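Local coordinates for protein alginate lyase (Paenibacillus sp. FPU-7, PDB 6KFN) that probably cleaves the polysaccharide alginate by beta-elimination and is built on a right-handed parallel beta-helix, at residues V63-S68 against K88-L93; P50-S55 against Y81-G86; F121-S126 against A159-S164; N132-N137 against I175-A180; I149-D154 against N168-V173. All blocks are in the same frame, centred on the assembly; numbering follows the deposited sequence.

Contact 1 (V63-S68 against K88-L93); sequences VLSGYS and KMTGAL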
# COMPACT_ATOMS: atom_id res chain seq x y z
N VAL A 63 4.24 14.16 12.39
CA VAL A 63 3.49 12.93 12.58
C VAL A 63 2.00 13.23 12.55
O VAL A 63 1.53 14.10 13.29
CB VAL A 63 3.81 12.26 13.92
CG1 VAL A 63 3.01 10.97 14.09
CG2 VAL A 63 5.31 11.98 14.06
N LEU A 64 1.25 12.49 11.72
CA LEU A 64 -0.20 12.47 11.80
C LEU A 64 -0.61 11.23 12.58
O LEU A 64 -0.36 10.11 12.15
CB LEU A 64 -0.86 12.44 10.42
CG LEU A 64 -0.46 13.52 9.43
CD1 LEU A 64 -1.32 13.43 8.19
CD2 LEU A 64 -0.54 14.88 10.05
N SER A 65 -1.19 11.44 13.78
CA SER A 65 -1.63 10.34 14.61
C SER A 65 -3.14 10.32 14.74
O SER A 65 -3.75 11.39 14.93
CB SER A 65 -1.05 10.45 16.00
OG SER A 65 -1.48 9.35 16.80
N GLY A 66 -3.76 9.14 14.67
CA GLY A 66 -5.13 9.03 15.12
C GLY A 66 -5.21 9.02 16.63
O GLY A 66 -4.22 9.17 17.35
N TYR A 67 -6.43 8.80 17.12
CA TYR A 67 -6.69 8.75 18.55
C TYR A 67 -6.49 7.38 19.15
O TYR A 67 -6.29 7.29 20.37
CB TYR A 67 -8.14 9.13 18.80
CG TYR A 67 -8.46 10.52 18.34
CD1 TYR A 67 -8.04 11.61 19.08
CD2 TYR A 67 -9.19 10.74 17.19
CE1 TYR A 67 -8.34 12.90 18.69
CE2 TYR A 67 -9.49 12.02 16.77
CZ TYR A 67 -9.08 13.10 17.54
OH TYR A 67 -9.38 14.38 17.14
N SER A 68 -6.63 6.33 18.36
CA SER A 68 -6.55 4.96 18.85
C SER A 68 -6.30 4.05 17.67
O SER A 68 -6.89 4.27 16.60
CB SER A 68 -7.91 4.63 19.45
OG SER A 68 -8.18 3.27 19.55
N LYS A 88 5.10 11.11 8.79
CA LYS A 88 4.80 9.87 9.50
C LYS A 88 3.29 9.79 9.75
O LYS A 88 2.64 10.82 10.00
CB LYS A 88 5.55 9.85 10.84
CG LYS A 88 7.05 9.81 10.70
CD LYS A 88 7.80 9.91 12.03
CE LYS A 88 9.26 9.67 11.90
NZ LYS A 88 9.89 9.78 13.26
N MET A 89 2.75 8.58 9.69
CA MET A 89 1.34 8.33 9.97
C MET A 89 1.25 7.13 10.91
O MET A 89 1.85 6.09 10.64
CB MET A 89 0.52 8.00 8.70
CG MET A 89 0.21 9.16 7.75
SD MET A 89 1.56 9.53 6.65
CE MET A 89 0.76 10.85 5.65
N THR A 90 0.51 7.28 12.00
CA THR A 90 0.45 6.25 13.01
C THR A 90 -0.84 6.31 13.78
O THR A 90 -1.62 7.25 13.68
CB THR A 90 1.67 6.40 13.93
OG1 THR A 90 1.83 5.23 14.75
CG2 THR A 90 1.60 7.59 14.86
N GLY A 91 -1.04 5.28 14.63
CA GLY A 91 -1.98 5.44 15.71
C GLY A 91 -3.45 5.45 15.33
O GLY A 91 -4.26 6.15 15.97
N ALA A 92 -3.82 4.69 14.33
CA ALA A 92 -5.18 4.63 13.84
C ALA A 92 -5.44 3.24 13.30
O ALA A 92 -4.53 2.45 13.07
CB ALA A 92 -5.43 5.67 12.76
N LEU A 93 -6.71 2.97 13.00
CA LEU A 93 -7.11 1.69 12.43
C LEU A 93 -6.60 1.48 11.02
O LEU A 93 -6.29 0.36 10.62
CB LEU A 93 -8.64 1.55 12.48
CG LEU A 93 -9.20 0.19 12.11
CD1 LEU A 93 -8.85 -0.87 13.12
CD2 LEU A 93 -10.73 0.26 11.98

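Contact 2 (P50-S55 against Y81-G86); sequences PITIRS and YWNITG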
# COMPACT_ATOMS: atom_id res chain seq x y z
N PRO A 50 -1.37 21.15 -7.71
CA PRO A 50 -1.66 20.12 -6.71
C PRO A 50 -1.86 20.78 -5.36
O PRO A 50 -1.49 21.94 -5.14
CB PRO A 50 -0.41 19.23 -6.74
CG PRO A 50 0.68 20.16 -7.23
CD PRO A 50 -0.01 21.07 -8.22
N ILE A 51 -2.43 20.02 -4.43
CA ILE A 51 -2.55 20.42 -3.03
C ILE A 51 -1.52 19.59 -2.26
O ILE A 51 -1.51 18.37 -2.38
CB ILE A 51 -3.97 20.23 -2.47
CG1 ILE A 51 -4.99 20.91 -3.36
CG2 ILE A 51 -4.02 20.79 -1.04
CD1 ILE A 51 -6.44 20.74 -2.93
N THR A 52 -0.64 20.25 -1.51
CA THR A 52 0.45 19.56 -0.83
C THR A 52 0.24 19.59 0.68
O THR A 52 -0.07 20.64 1.25
CB THR A 52 1.79 20.21 -1.19
OG1 THR A 52 1.96 20.09 -2.61
CG2 THR A 52 2.97 19.56 -0.50
N ILE A 53 0.48 18.44 1.33
CA ILE A 53 0.69 18.36 2.76
C ILE A 53 2.06 17.72 2.96
O ILE A 53 2.31 16.64 2.45
CB ILE A 53 -0.43 17.58 3.45
CG1 ILE A 53 -0.25 17.68 4.99
CG2 ILE A 53 -0.70 16.29 2.81
CD1 ILE A 53 -1.44 17.06 5.69
N ARG A 54 2.94 18.41 3.68
CA ARG A 54 4.31 17.93 3.81
C ARG A 54 4.88 18.33 5.15
O ARG A 54 4.44 19.27 5.79
CB ARG A 54 5.19 18.43 2.66
CG ARG A 54 5.39 19.93 2.66
CD ARG A 54 6.22 20.33 1.47
NE ARG A 54 6.35 21.78 1.36
CZ ARG A 54 7.34 22.51 1.87
NH1 ARG A 54 8.34 21.95 2.54
NH2 ARG A 54 7.32 23.82 1.72
N SER A 55 5.94 17.63 5.53
CA SER A 55 6.72 18.01 6.67
C SER A 55 7.64 19.18 6.26
O SER A 55 8.15 19.25 5.14
CB SER A 55 7.50 16.76 7.11
OG SER A 55 8.16 16.93 8.33
N TYR A 81 -5.24 14.84 -6.87
CA TYR A 81 -4.08 15.71 -7.04
C TYR A 81 -3.61 16.31 -5.70
O TYR A 81 -3.35 17.51 -5.60
CB TYR A 81 -4.32 16.78 -8.11
CG TYR A 81 -4.28 16.22 -9.51
CD1 TYR A 81 -3.03 15.90 -10.09
CD2 TYR A 81 -5.41 16.03 -10.26
CE1 TYR A 81 -2.92 15.40 -11.35
CE2 TYR A 81 -5.29 15.49 -11.59
CZ TYR A 81 -4.05 15.21 -12.07
OH TYR A 81 -3.94 14.71 -13.37
N TRP A 82 -3.43 15.42 -4.73
CA TRP A 82 -2.70 15.72 -3.52
C TRP A 82 -1.29 15.15 -3.61
O TRP A 82 -1.11 14.01 -4.05
CB TRP A 82 -3.38 15.09 -2.27
CG TRP A 82 -4.67 15.76 -1.92
CD1 TRP A 82 -5.85 15.63 -2.60
CD2 TRP A 82 -4.88 16.72 -0.87
NE1 TRP A 82 -6.81 16.42 -2.03
CE2 TRP A 82 -6.24 17.12 -0.99
CE3 TRP A 82 -4.09 17.24 0.16
CZ2 TRP A 82 -6.81 18.02 -0.11
CZ3 TRP A 82 -4.67 18.14 1.03
CH2 TRP A 82 -6.01 18.52 0.88
N ASN A 83 -0.31 15.92 -3.14
CA ASN A 83 1.05 15.45 -2.86
C ASN A 83 1.21 15.40 -1.35
O ASN A 83 1.08 16.42 -0.68
CB ASN A 83 2.08 16.40 -3.46
CG ASN A 83 2.08 16.39 -4.99
OD1 ASN A 83 1.54 15.46 -5.62
ND2 ASN A 83 2.71 17.38 -5.59
N ILE A 84 1.43 14.19 -0.85
CA ILE A 84 1.55 13.90 0.57
C ILE A 84 2.98 13.44 0.79
O ILE A 84 3.35 12.37 0.30
CB ILE A 84 0.52 12.82 0.98
CG1 ILE A 84 -0.90 13.28 0.65
CG2 ILE A 84 0.67 12.49 2.45
CD1 ILE A 84 -1.90 12.17 0.56
N THR A 85 3.80 14.26 1.47
CA THR A 85 5.24 14.12 1.38
C THR A 85 5.90 14.21 2.75
O THR A 85 5.69 15.17 3.49
CB THR A 85 5.82 15.23 0.47
OG1 THR A 85 5.13 15.18 -0.77
CG2 THR A 85 7.30 15.04 0.28
N GLY A 86 6.77 13.24 3.04
CA GLY A 86 7.67 13.37 4.16
C GLY A 86 7.07 13.25 5.52
O GLY A 86 7.68 13.67 6.48
O HOH W 1 4.24 19.13 -3.73
O HOH W 2 8.48 17.05 3.47

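Contact 3 (F121-S126 against A159-S164); sequences FRDGSS and ATYNKS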
# COMPACT_ATOMS: atom_id res chain seq x y z
N PHE A 121 -6.18 1.78 -1.30
CA PHE A 121 -6.75 2.45 -2.48
C PHE A 121 -8.15 1.88 -2.71
O PHE A 121 -8.27 0.70 -3.03
CB PHE A 121 -5.90 2.20 -3.72
CG PHE A 121 -4.47 2.65 -3.60
CD1 PHE A 121 -4.13 3.95 -3.84
CD2 PHE A 121 -3.47 1.78 -3.25
CE1 PHE A 121 -2.83 4.38 -3.75
CE2 PHE A 121 -2.16 2.19 -3.15
CZ PHE A 121 -1.83 3.52 -3.41
N ARG A 122 -9.19 2.68 -2.50
CA ARG A 122 -10.56 2.15 -2.49
C ARG A 122 -11.48 2.99 -3.35
O ARG A 122 -11.23 4.16 -3.65
CB ARG A 122 -11.05 2.07 -1.02
CG ARG A 122 -12.27 1.19 -0.80
CD ARG A 122 -12.62 1.01 0.66
NE ARG A 122 -13.12 2.26 1.23
CZ ARG A 122 -13.48 2.40 2.50
NH1 ARG A 122 -13.44 1.38 3.34
NH2 ARG A 122 -13.90 3.58 2.94
N ASP A 123 -12.61 2.37 -3.71
CA ASP A 123 -13.71 3.09 -4.34
C ASP A 123 -13.25 3.87 -5.57
O ASP A 123 -13.47 5.06 -5.73
CB ASP A 123 -14.45 3.99 -3.34
CG ASP A 123 -15.78 4.48 -3.82
OD1 ASP A 123 -16.39 3.82 -4.68
OD2 ASP A 123 -16.25 5.51 -3.30
N GLY A 124 -12.60 3.13 -6.48
CA GLY A 124 -12.22 3.71 -7.76
C GLY A 124 -10.94 4.53 -7.76
O GLY A 124 -10.59 5.08 -8.80
N SER A 125 -10.25 4.62 -6.64
CA SER A 125 -9.03 5.44 -6.56
C SER A 125 -7.99 4.92 -7.52
O SER A 125 -7.53 3.78 -7.37
CB SER A 125 -8.47 5.37 -5.13
OG SER A 125 -9.30 6.03 -4.20
N SER A 126 -7.59 5.75 -8.49
CA SER A 126 -6.79 5.33 -9.61
C SER A 126 -5.67 6.31 -9.91
O SER A 126 -5.71 7.49 -9.56
CB SER A 126 -7.67 5.15 -10.85
OG SER A 126 -8.65 4.15 -10.67
N ALA A 159 -20.54 -4.07 -4.71
CA ALA A 159 -21.79 -3.31 -4.73
C ALA A 159 -21.73 -2.05 -3.88
O ALA A 159 -22.62 -1.20 -3.98
CB ALA A 159 -22.95 -4.19 -4.28
N THR A 160 -20.73 -1.93 -3.01
CA THR A 160 -20.57 -0.82 -2.09
C THR A 160 -19.53 0.18 -2.57
O THR A 160 -19.73 1.39 -2.48
CB THR A 160 -20.17 -1.37 -0.70
OG1 THR A 160 -21.21 -2.27 -0.23
CG2 THR A 160 -19.98 -0.30 0.33
N TYR A 161 -18.39 -0.30 -3.03
CA TYR A 161 -17.25 0.51 -3.45
C TYR A 161 -16.90 0.13 -4.90
O TYR A 161 -16.90 -1.04 -5.25
CB TYR A 161 -16.03 0.28 -2.58
CG TYR A 161 -16.24 0.63 -1.13
CD1 TYR A 161 -16.60 1.91 -0.73
CD2 TYR A 161 -16.08 -0.31 -0.15
CE1 TYR A 161 -16.80 2.24 0.60
CE2 TYR A 161 -16.27 -0.02 1.21
CZ TYR A 161 -16.65 1.27 1.56
OH TYR A 161 -16.86 1.61 2.89
N ASN A 162 -16.54 1.14 -5.70
CA ASN A 162 -16.10 0.88 -7.06
C ASN A 162 -14.83 0.04 -7.03
O ASN A 162 -13.81 0.44 -6.44
CB ASN A 162 -15.90 2.23 -7.74
CG ASN A 162 -15.50 2.16 -9.18
OD1 ASN A 162 -15.02 1.22 -9.69
ND2 ASN A 162 -15.63 3.28 -9.84
N LYS A 163 -14.89 -1.11 -7.68
CA LYS A 163 -13.78 -2.06 -7.69
C LYS A 163 -12.58 -1.56 -8.46
O LYS A 163 -11.46 -2.09 -8.31
CB LYS A 163 -14.27 -3.38 -8.31
CG LYS A 163 -14.47 -3.33 -9.83
CD LYS A 163 -15.18 -4.55 -10.34
CE LYS A 163 -15.19 -4.61 -11.85
NZ LYS A 163 -16.11 -5.63 -12.41
N SER A 164 -12.77 -0.58 -9.34
CA SER A 164 -11.75 -0.20 -10.32
C SER A 164 -10.75 0.82 -9.74
O SER A 164 -10.63 1.95 -10.21
CB SER A 164 -12.41 0.34 -11.58
OG SER A 164 -13.22 -0.65 -12.21
O HOH W 3 -12.39 -0.37 -4.13

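Contact 4 (N132-N137 against I175-A180); sequences NSHIYN and IGPGVA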
# COMPACT_ATOMS: atom_id res chain seq x y z
N ASN A 132 9.02 5.53 -2.22
CA ASN A 132 10.07 5.95 -1.29
C ASN A 132 9.53 6.05 0.14
O ASN A 132 9.73 7.04 0.83
CB ASN A 132 10.69 7.28 -1.71
CG ASN A 132 11.19 7.27 -3.12
OD1 ASN A 132 11.69 6.25 -3.59
ND2 ASN A 132 11.06 8.40 -3.81
N SER A 133 8.82 5.01 0.57
CA SER A 133 8.11 5.00 1.84
C SER A 133 8.36 3.68 2.55
O SER A 133 8.77 2.71 1.93
CB SER A 133 6.59 5.20 1.61
OG SER A 133 6.32 6.50 1.08
N HIS A 134 8.08 3.65 3.85
CA HIS A 134 8.23 2.46 4.68
C HIS A 134 6.95 2.25 5.45
O HIS A 134 6.51 3.15 6.18
CB HIS A 134 9.41 2.63 5.64
CG HIS A 134 9.73 1.40 6.46
ND1 HIS A 134 10.53 1.48 7.58
CD2 HIS A 134 9.39 0.11 6.34
CE1 HIS A 134 10.67 0.26 8.08
NE2 HIS A 134 9.98 -0.59 7.36
N ILE A 135 6.36 1.05 5.31
CA ILE A 135 5.17 0.65 6.02
C ILE A 135 5.54 -0.55 6.89
O ILE A 135 6.10 -1.53 6.38
CB ILE A 135 4.03 0.26 5.05
CG1 ILE A 135 3.68 1.43 4.13
CG2 ILE A 135 2.83 -0.26 5.80
CD1 ILE A 135 2.85 1.04 2.92
N TYR A 136 5.25 -0.48 8.19
CA TYR A 136 5.60 -1.57 9.09
C TYR A 136 4.61 -1.57 10.25
O TYR A 136 3.88 -0.61 10.47
CB TYR A 136 7.08 -1.46 9.53
CG TYR A 136 7.46 -0.23 10.30
CD1 TYR A 136 7.78 0.96 9.64
CD2 TYR A 136 7.57 -0.25 11.68
CE1 TYR A 136 8.17 2.09 10.35
CE2 TYR A 136 7.96 0.87 12.39
CZ TYR A 136 8.27 2.04 11.74
OH TYR A 136 8.67 3.13 12.46
N ASN A 137 4.58 -2.68 11.01
CA ASN A 137 3.75 -2.76 12.22
C ASN A 137 2.28 -2.43 11.92
O ASN A 137 1.72 -1.46 12.44
CB ASN A 137 4.29 -1.87 13.34
CG ASN A 137 5.56 -2.38 13.89
OD1 ASN A 137 6.08 -3.39 13.49
ND2 ASN A 137 6.13 -1.58 14.81
N ILE A 175 8.36 -2.66 2.91
CA ILE A 175 7.20 -3.13 3.64
C ILE A 175 7.67 -4.20 4.61
O ILE A 175 8.43 -5.10 4.23
CB ILE A 175 6.07 -3.64 2.73
CG1 ILE A 175 5.79 -2.60 1.64
CG2 ILE A 175 4.83 -3.95 3.54
CD1 ILE A 175 4.79 -3.05 0.59
N GLY A 176 7.22 -4.10 5.86
CA GLY A 176 7.68 -4.96 6.93
C GLY A 176 8.82 -4.32 7.69
O GLY A 176 9.35 -3.28 7.27
N PRO A 177 9.24 -4.90 8.79
CA PRO A 177 8.65 -6.09 9.43
C PRO A 177 7.33 -5.71 10.13
O PRO A 177 6.88 -4.57 10.12
CB PRO A 177 9.73 -6.51 10.40
CG PRO A 177 10.28 -5.19 10.90
CD PRO A 177 10.29 -4.30 9.65
N GLY A 178 6.72 -6.71 10.77
CA GLY A 178 5.54 -6.45 11.57
C GLY A 178 4.28 -6.17 10.79
O GLY A 178 3.30 -5.72 11.37
N VAL A 179 4.30 -6.41 9.47
CA VAL A 179 3.09 -6.36 8.66
C VAL A 179 2.45 -7.73 8.74
O VAL A 179 3.03 -8.75 8.36
CB VAL A 179 3.44 -5.90 7.24
CG1 VAL A 179 2.25 -6.11 6.30
CG2 VAL A 179 3.88 -4.45 7.28
N ALA A 180 1.24 -7.78 9.34
CA ALA A 180 0.66 -9.03 9.76
C ALA A 180 0.03 -9.82 8.61
O ALA A 180 -0.05 -11.06 8.70
CB ALA A 180 -0.41 -8.80 10.83

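Contact 5 (I149-D154 against N168-V173); sequences IYVGSD and NVISGV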
# COMPACT_ATOMS: atom_id res chain seq x y z
N ILE A 149 -0.26 -2.70 2.05
CA ILE A 149 -0.95 -1.95 1.02
C ILE A 149 -2.07 -2.86 0.48
O ILE A 149 -1.84 -4.02 0.13
CB ILE A 149 -0.03 -1.49 -0.11
CG1 ILE A 149 1.15 -0.70 0.47
CG2 ILE A 149 -0.80 -0.70 -1.15
CD1 ILE A 149 2.20 -0.32 -0.55
N TYR A 150 -3.26 -2.29 0.39
CA TYR A 150 -4.49 -3.00 0.01
C TYR A 150 -5.07 -2.23 -1.18
O TYR A 150 -5.34 -1.03 -1.07
CB TYR A 150 -5.43 -3.00 1.20
CG TYR A 150 -6.62 -3.91 1.16
CD1 TYR A 150 -7.63 -3.80 0.23
CD2 TYR A 150 -6.80 -4.80 2.18
CE1 TYR A 150 -8.77 -4.58 0.30
CE2 TYR A 150 -7.95 -5.60 2.25
CZ TYR A 150 -8.92 -5.48 1.29
OH TYR A 150 -10.08 -6.20 1.41
N VAL A 151 -5.18 -2.90 -2.33
CA VAL A 151 -5.60 -2.24 -3.56
C VAL A 151 -6.97 -2.77 -3.97
O VAL A 151 -7.09 -3.93 -4.35
CB VAL A 151 -4.56 -2.43 -4.68
CG1 VAL A 151 -4.88 -1.48 -5.85
CG2 VAL A 151 -3.12 -2.26 -4.20
N GLY A 152 -7.99 -1.91 -3.92
CA GLY A 152 -9.34 -2.28 -4.31
C GLY A 152 -10.16 -2.86 -3.18
O GLY A 152 -9.94 -2.59 -2.01
N SER A 153 -11.16 -3.65 -3.59
CA SER A 153 -12.13 -4.23 -2.69
C SER A 153 -12.39 -5.68 -3.06
O SER A 153 -12.45 -6.07 -4.23
CB SER A 153 -13.46 -3.48 -2.75
OG SER A 153 -13.34 -2.16 -2.29
N ASP A 154 -12.60 -6.51 -2.04
CA ASP A 154 -13.10 -7.87 -2.22
C ASP A 154 -14.44 -7.84 -2.96
O ASP A 154 -15.23 -6.89 -2.82
CB ASP A 154 -13.30 -8.50 -0.82
CG ASP A 154 -13.72 -9.95 -0.84
OD1 ASP A 154 -12.85 -10.83 -1.00
OD2 ASP A 154 -14.94 -10.18 -0.68
N ASN A 168 -2.63 1.97 -10.07
CA ASN A 168 -1.88 2.46 -8.93
C ASN A 168 -0.50 1.84 -8.91
O ASN A 168 -0.30 0.69 -9.27
CB ASN A 168 -2.64 2.17 -7.63
CG ASN A 168 -3.95 2.92 -7.59
OD1 ASN A 168 -3.95 4.16 -7.67
ND2 ASN A 168 -5.07 2.22 -7.45
N VAL A 169 0.48 2.67 -8.49
CA VAL A 169 1.89 2.33 -8.53
C VAL A 169 2.47 2.34 -7.13
O VAL A 169 2.27 3.30 -6.38
CB VAL A 169 2.66 3.28 -9.45
CG1 VAL A 169 4.14 2.98 -9.45
CG2 VAL A 169 2.08 3.24 -10.88
N ILE A 170 3.22 1.29 -6.81
CA ILE A 170 3.94 1.12 -5.57
C ILE A 170 5.41 0.99 -5.97
O ILE A 170 5.76 0.02 -6.65
CB ILE A 170 3.45 -0.14 -4.83
CG1 ILE A 170 1.95 -0.00 -4.46
CG2 ILE A 170 4.33 -0.44 -3.63
CD1 ILE A 170 1.21 -1.24 -4.34
N SER A 171 6.24 2.00 -5.66
CA SER A 171 7.57 2.10 -6.24
C SER A 171 8.60 2.45 -5.20
O SER A 171 8.52 3.49 -4.55
CB SER A 171 7.57 3.16 -7.34
OG SER A 171 8.81 3.27 -7.94
N GLY A 172 9.61 1.59 -5.00
CA GLY A 172 10.65 1.92 -4.05
C GLY A 172 10.16 1.97 -2.62
O GLY A 172 10.58 2.85 -1.85
N VAL A 173 9.26 1.07 -2.25
CA VAL A 173 8.71 1.01 -0.90
C VAL A 173 9.33 -0.15 -0.14
O VAL A 173 9.58 -1.20 -0.70
CB VAL A 173 7.15 0.92 -0.96
CG1 VAL A 173 6.44 0.83 0.39
CG2 VAL A 173 6.60 2.16 -1.71

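Contact 1 (V63-S68 against K88-L93)
Lys88 sits beside Val63 in a parallel pair of strands, and its carbonyl receives the N-H of Leu64 in a nearly straight bond (Leu64 N to Lys88 O 2.8 Å, 171° at the hydrogen). Its aliphatic chain, extended beyond CG, slants past the valine, CD lying 3.8 Å from Val63 CG2, while the ammonium end leads away from 63-68. Met89 faces the other side of the sheet, where it runs alongside Leu64 and points the same way. Thr90 returns to the valine side and takes part in the next two bonds, donating from N to Leu64 O (3.0 Å) and accepting at O from Gly66 N (3.0 Å). Its OG1, anti to the backbone N (chi1 -167°), bonds to Tyr112 O, and this turns the methyl CG2 to within 3.7 Å of Val63 CG1. Ser65 packs next to that methyl and uses its hydroxyl within its own segment, OG donating in plane to a lone pair of Gly66 O at 2.8 Å. With an alanine here, the Gly66 carbonyl would probably lose this donor and be less firmly oriented. At Gly91 the second chain turns; a CB on it would collide with Ser65 OG. Beyond the turn, Ala92 CA approaches Ser68 O at 3.3 Å. In-register parallel strands, with the chain turning a corner at Gly91, are characteristic of successive coils of a right-handed beta-helix.

Contact 2 (P50-S55 against Y81-G86)
Successive coils of the parallel beta-helix meet where Ile51 to Arg54 pair in register with Trp82 to Thr85. Five backbone bonds stitch the edge, passing alternately from one strand to the other; they start at Ile51 N to Tyr81 O (2.9 Å) and Asn83 N to Ile51 O (2.8 Å) and end at Ser55 N to Thr85 O (3.2 Å). On the buried face Ile51 covers the indole of Trp82. Its CG2, anti to the backbone N (CG1 being at chi1 -53°), sits over the six-membered ring, 3.6 Å from the centroid and 20° off the normal, a CH-pi contact; CD1 lies over the CE2-CZ2 side of the indole, 3.9 Å from Trp82 CZ2. Ile53 places CG2 at the indole edge and lies side by side with Ile84. The other face is polar. Asn83 ND2 lies against CB and CG of Pro50, and a water joins the two strands, donating to Thr52 OG1 (2.7 Å) and accepting from Asn83 ND2 (3.0 Å). Asn83 OD1 is taken by Gln105 of the following coil, and Arg54 pairs its guanidinium with Asp26 of the preceding one. Inside, the indole N-H bonds to Ala43 O; helix 11-19 covers Ile53 and Trp82 through Leu14 and Leu18, while strand 73-77 supports Trp82 and Ile84. Strand 51-55 thus lies between strands 25-29 and 82-85.

Contact 3 (F121-S126 against A159-S164)
The phenol ring of Tyr161 is sandwiched: Arg122 NE lies 3.6 Å above the centre of one face, and the methyl CG2 of its own neighbour Thr160 lies 3.7 Å above the centre of the other. The guanidinium of Arg122 is laid almost flat on the ring, planes 9° apart, in an off-centre cation-pi stack displaced toward the hydroxyl, so that Tyr161 OH stands over the rim of the guanidinium face rather than bonding to it. A bend at chi3 (69°) folds the arginine over the ring, and CD adds a CH-pi contact 3.9 Å from the Tyr161 centroid. Beside this stack the Asp123 carboxylate is steeply inclined to the phenol. Its OD1 accepts Asn162 N at 2.9 Å, nearly straight at 172°, on the anti side. A water binds the same two residues again, accepting from Asp123 N (2.8 Å) and donating to Asn162 O (2.8 Å); the direct bond from Gly124 N to Asn162 O is weak. Both segments are braced internally. Arg122 to Ser125 form a type I' turn whose Arg122 O receives both N and OG of Ser125 (OG at 2.7 Å), and Gly124 adopts backbone angles that call for glycine. Asn162 OD1 takes Ser164 N at 2.9 Å, an Asx turn. Arg122 NE also forms a salt bridge with Asp99; together with the aromatic face against it, this probably fixes the guanidinium's rotation while tying the 159-164 excursion to the beta-helix coil.

Contact 4 (N132-N137 against I175-A180)
His134 reaches across to Gly176 with NE2 of its imidazole. From CB the chain leaves the strand with CG anti to the backbone N (chi1 -175°), carrying the ring along the edge of the 175-180 loop. CD2 comes within 3.5 Å of Gly176 O, CE1 flanks the bond on the other side at 3.9 Å, and between them the tip, NE2, donates to that oxygen at 2.8 Å. The carbonyl O lies practically in the imidazole plane, and the bond is fairly straight at 158°. One imidazole face is covered by Tyr136, whose CD1 stands 3.3 Å above its centre; chi1 62° sets the tyrosine CG between the backbone N and the carbonyl carbon, swinging the ring over the imidazole. A leucine in place of His134 would probably leave Gly176 O without this donor and Tyr136 CD1 without the imidazole beneath it. Gly176 also gives its N to Ile135 O at 2.9 Å, a sheet-like bond at the Ile135-Ile175 parallel bridge. The Gly176-Pro177 peptide is cis, and further on Asn137 N donates to Pro177 O at 3.1 Å, while Tyr136 CB packs on the same oxygen. Gly178 has positive phi, and a CB there would strike Asn137 OD1. Val179 closes the turn with CG2 3.8 Å from Tyr136 CA. Tyr136 OH bonds to Glu110, and Asn137 ND2 to Asp113, both of strand 110-114. Strand 134-136 lies between that strand and 174-175, and inward Ile135 and Ile175 both rest on Ile149 of strand 149-151.

Contact 5 (I149-D154 against N168-V173)
Ile149 and Ile170 face each other from separate strands that are not paired: their CA atoms are 8.8 Å apart, and those of Val151 and Asn168 8.0 Å. The segments run in roughly opposite senses, so Ile149 stands across from Ile170, and Val151 from Asn168. Every other residue points inward, Ile149 and Val151 from one side, Asn168 and Ile170 from the other, while Tyr150 turns out. The two isoleucines meet tip to tip. Ile149 keeps CG1 anti to its carbonyl carbon (chi1 -55°) and stretches on through chi2, which brings CD1 to 3.7 Å from Ile170 CG2 and 3.9 Å from Ile170 CG1. Ile149 CD1 thus reaches the fork of Ile170, whose CD1 rests beside Ile149 CG2 at 3.8 Å. This is the aliphatic interior of a right-handed beta-helix, where parallel sheets of the same coils face one another and stack like residues from coil to coil; Ile130 of strand 129-131 touches both isoleucines. Nearer the turn, Val151 and Asn168 pass alongside one another with opposed directions, Val151 CG1 lying 4.0 Å from Asn168 ND2. The buried asparagine amide is satisfied at both ends: ND2 donates to Ser125 O, and OD1 accepts from Asn128 ND2, which fixes its rotation beside the valine. Where the first strand ends, Gly152 takes backbone angles that call for glycine; its N bonds to Phe121 O of the preceding coil, and its O receives His120 NE2.

Overall arrangement
The five contacts sample successive coils of one right-handed beta-helix. Contacts 1 and 2 cross along the chain, since strands 51-55 and 63-65 are followed a coil later by 82-85 and 88-92; their centres are about 17 Å apart. Both come before contacts 3, 4 and 5. Contact 5 falls between the segments of contact 4, centres about 13 Å apart, and contact 3 crosses both along the chain. Contact 3, its centre about 12 Å from that of contact 5, lies at a turn and shares the sheet of neighbouring strands 119-122 and 149-151. Coil-to-coil pairing, interior packing and outer loops thus combine into one elongated domain, with one sodium ion about 9 Å from the Val179 side chain and a second held by Tyr210, Asp212 and Gln242.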